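Local coordinates for protein putative surface-anchored fimbrial subunit (Corynebacterium diphtheriae, PDB 3HR6) that probably forms the shaft of the bacterium's surface pili as their major pilin, built of tandem Ig-like modules stabilised by isopeptide and disulfide bonds, at residues D74-V79 with L98-Q103. Numbering follows the deposited sequence.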
loop_
_atom_site.group_PDB
_atom_site.type_symbol
_atom_site.label_atom_id
_atom_site.label_comp_id
_atom_site.label_asym_id
_atom_site.label_seq_id
_atom_site.Cartn_x
_atom_site.Cartn_y
_atom_site.Cartn_z
ATOM N N ASP A 74 -33.071 3.018 -13.352
ATOM C CA ASP A 74 -33.538 3.030 -14.742
ATOM C C ASP A 74 -34.156 4.362 -15.152
ATOM O O ASP A 74 -34.608 4.525 -16.290
ATOM C CB ASP A 74 -34.523 1.874 -15.006
ATOM C CG ASP A 74 -35.701 1.839 -14.028
ATOM O OD1 ASP A 74 -35.933 2.796 -13.260
ATOM O OD2 ASP A 74 -36.431 0.821 -14.038
ATOM N N LYS A 75 -34.177 5.305 -14.215
ATOM C CA LYS A 75 -34.715 6.630 -14.444
ATOM C C LYS A 75 -33.751 7.569 -15.194
ATOM O O LYS A 75 -34.138 8.679 -15.563
ATOM C CB LYS A 75 -35.109 7.242 -13.099
ATOM C CG LYS A 75 -36.049 6.362 -12.290
ATOM C CD LYS A 75 -37.078 7.167 -11.501
ATOM C CE LYS A 75 -38.303 6.319 -11.188
ATOM N NZ LYS A 75 -39.201 6.947 -10.178
ATOM N N VAL A 76 -32.510 7.137 -15.406
ATOM C CA VAL A 76 -31.518 7.929 -16.136
ATOM C C VAL A 76 -30.884 7.090 -17.259
ATOM O O VAL A 76 -30.906 5.858 -17.209
ATOM C CB VAL A 76 -30.418 8.473 -15.182
ATOM C CG1 VAL A 76 -31.057 9.243 -14.021
ATOM C CG2 VAL A 76 -29.551 7.340 -14.651
ATOM N N THR A 77 -30.309 7.777 -18.247
ATOM C CA THR A 77 -29.539 7.168 -19.333
ATOM C C THR A 77 -28.140 7.780 -19.392
ATOM O O THR A 77 -28.007 9.007 -19.487
ATOM C CB THR A 77 -30.235 7.420 -20.690
ATOM O OG1 THR A 77 -31.626 7.083 -20.593
ATOM C CG2 THR A 77 -29.579 6.621 -21.807
ATOM N N LYS A 78 -27.110 6.929 -19.345
ATOM C CA LYS A 78 -25.705 7.366 -19.423
ATOM C C LYS A 78 -25.429 8.046 -20.761
ATOM O O LYS A 78 -25.912 7.589 -21.799
ATOM C CB LYS A 78 -24.723 6.194 -19.208
ATOM C CG LYS A 78 -23.244 6.606 -19.286
ATOM C CD LYS A 78 -22.266 5.497 -18.938
ATOM C CE LYS A 78 -20.902 5.803 -19.573
ATOM N NZ LYS A 78 -19.765 4.935 -19.161
ATOM N N VAL A 79 -24.690 9.159 -20.712
ATOM C CA VAL A 79 -24.265 9.884 -21.901
ATOM C C VAL A 79 -22.791 9.636 -22.163
ATOM O O VAL A 79 -22.401 9.241 -23.257
ATOM C CB VAL A 79 -24.448 11.411 -21.752
ATOM C CG1 VAL A 79 -23.932 12.094 -22.998
ATOM C CG2 VAL A 79 -25.909 11.789 -21.490
ATOM N N LEU A 98 -32.601 17.684 -18.497
ATOM C CA LEU A 98 -32.118 17.638 -17.113
ATOM C C LEU A 98 -31.039 16.570 -17.040
ATOM O O LEU A 98 -31.239 15.441 -17.513
ATOM C CB LEU A 98 -33.251 17.305 -16.121
ATOM C CG LEU A 98 -32.918 17.350 -14.612
ATOM C CD1 LEU A 98 -32.502 18.741 -14.179
ATOM C CD2 LEU A 98 -34.111 16.865 -13.758
ATOM N N TYR A 99 -29.881 16.925 -16.480
ATOM C CA TYR A 99 -28.780 15.983 -16.370
ATOM C C TYR A 99 -28.422 15.652 -14.938
ATOM O O TYR A 99 -28.731 16.384 -14.008
ATOM C CB TYR A 99 -27.543 16.492 -17.117
ATOM C CG TYR A 99 -27.738 16.477 -18.622
ATOM C CD1 TYR A 99 -27.429 15.350 -19.369
ATOM C CD2 TYR A 99 -28.248 17.595 -19.299
ATOM C CE1 TYR A 99 -27.614 15.322 -20.740
ATOM C CE2 TYR A 99 -28.430 17.572 -20.690
ATOM C CZ TYR A 99 -28.101 16.438 -21.397
ATOM O OH TYR A 99 -28.290 16.366 -22.773
ATOM N N LEU A 100 -27.773 14.518 -14.769
ATOM C CA LEU A 100 -27.267 14.110 -13.478
ATOM C C LEU A 100 -25.774 13.833 -13.636
ATOM O O LEU A 100 -25.356 13.078 -14.523
ATOM C CB LEU A 100 -28.034 12.880 -12.961
ATOM C CG LEU A 100 -27.533 12.339 -11.624
ATOM C CD1 LEU A 100 -28.138 13.116 -10.484
ATOM C CD2 LEU A 100 -27.848 10.817 -11.514
ATOM N N VAL A 101 -24.970 14.517 -12.816
ATOM C CA VAL A 101 -23.526 14.387 -12.851
ATOM C C VAL A 101 -23.101 13.520 -11.673
ATOM O O VAL A 101 -23.397 13.845 -10.516
ATOM C CB VAL A 101 -22.822 15.783 -12.774
ATOM C CG1 VAL A 101 -21.318 15.638 -12.553
ATOM C CG2 VAL A 101 -23.125 16.609 -14.031
ATOM N N VAL A 102 -22.403 12.436 -11.961
ATOM C CA VAL A 102 -21.982 11.492 -10.922
ATOM C C VAL A 102 -20.464 11.421 -10.895
ATOM O O VAL A 102 -19.850 10.925 -11.823
ATOM C CB VAL A 102 -22.568 10.074 -11.136
ATOM C CG1 VAL A 102 -22.050 9.095 -10.064
ATOM C CG2 VAL A 102 -24.087 10.118 -11.106
ATOM N N GLN A 103 -19.837 11.901 -9.834
ATOM C CA GLN A 103 -18.410 11.629 -9.668
ATOM C C GLN A 103 -18.204 10.151 -9.352
ATOM O O GLN A 103 -18.937 9.573 -8.554
ATOM C CB GLN A 103 -17.751 12.445 -8.563
ATOM C CG GLN A 103 -16.234 12.324 -8.651
ATOM C CD GLN A 103 -15.461 13.272 -7.747
ATOM O OE1 GLN A 103 -16.034 14.082 -6.995
ATOM N NE2 GLN A 103 -14.129 13.187 -7.827
#
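Tyr99 and Leu100 of strand 97-103 reach Val79 and Val76 of strand 76-83 across an intervening strand, within a sheet of the N-terminal Ig-like module of the pilin. Strand 38-44 runs between the two and is antiparallel to both. Its backbone bonds to Thr77 and Val79 along one edge and to Leu98 along the other, so the segments share no hydrogen bond and meet by van der Waals contact alone. Along 98-103, Tyr99 comes first, and a tyrosine suits this place, since its ring carbons can touch a valine methyl while its hydroxyl reaches polar partners. With CG anti to its carbonyl carbon (chi1 -70°), the ring extends to Val79, whose CG2 lies 4.0 Å from Tyr99 CE1. That methyl sits at the ring edge, in the ring plane, rather than over a face, and the two side chains cross at about a right angle. Farther out, the hydroxyl of the buried Tyr99 is hydrogen-bonded to Thr95 O and Arg43 NH2, which would help to fix the ring's position. The next residue, Leu100, extends from the other face of the sheet, as expected for consecutive strand residues, and Val76 meets it there. The short helix 63-66 packs on this face, Leu63 touching Leu100 and Leu66 touching Val76, so branched aliphatic groups fit well. Of the CA atoms of the two segments, those of Val76 and Leu100 are nearest each other, 8.0 Å apart. Leu100 carries CG anti to its backbone N (chi1 178°), and its CD2 methyl approaches Val76 CG1 to 4.4 Å, a loose methyl-to-methyl contact.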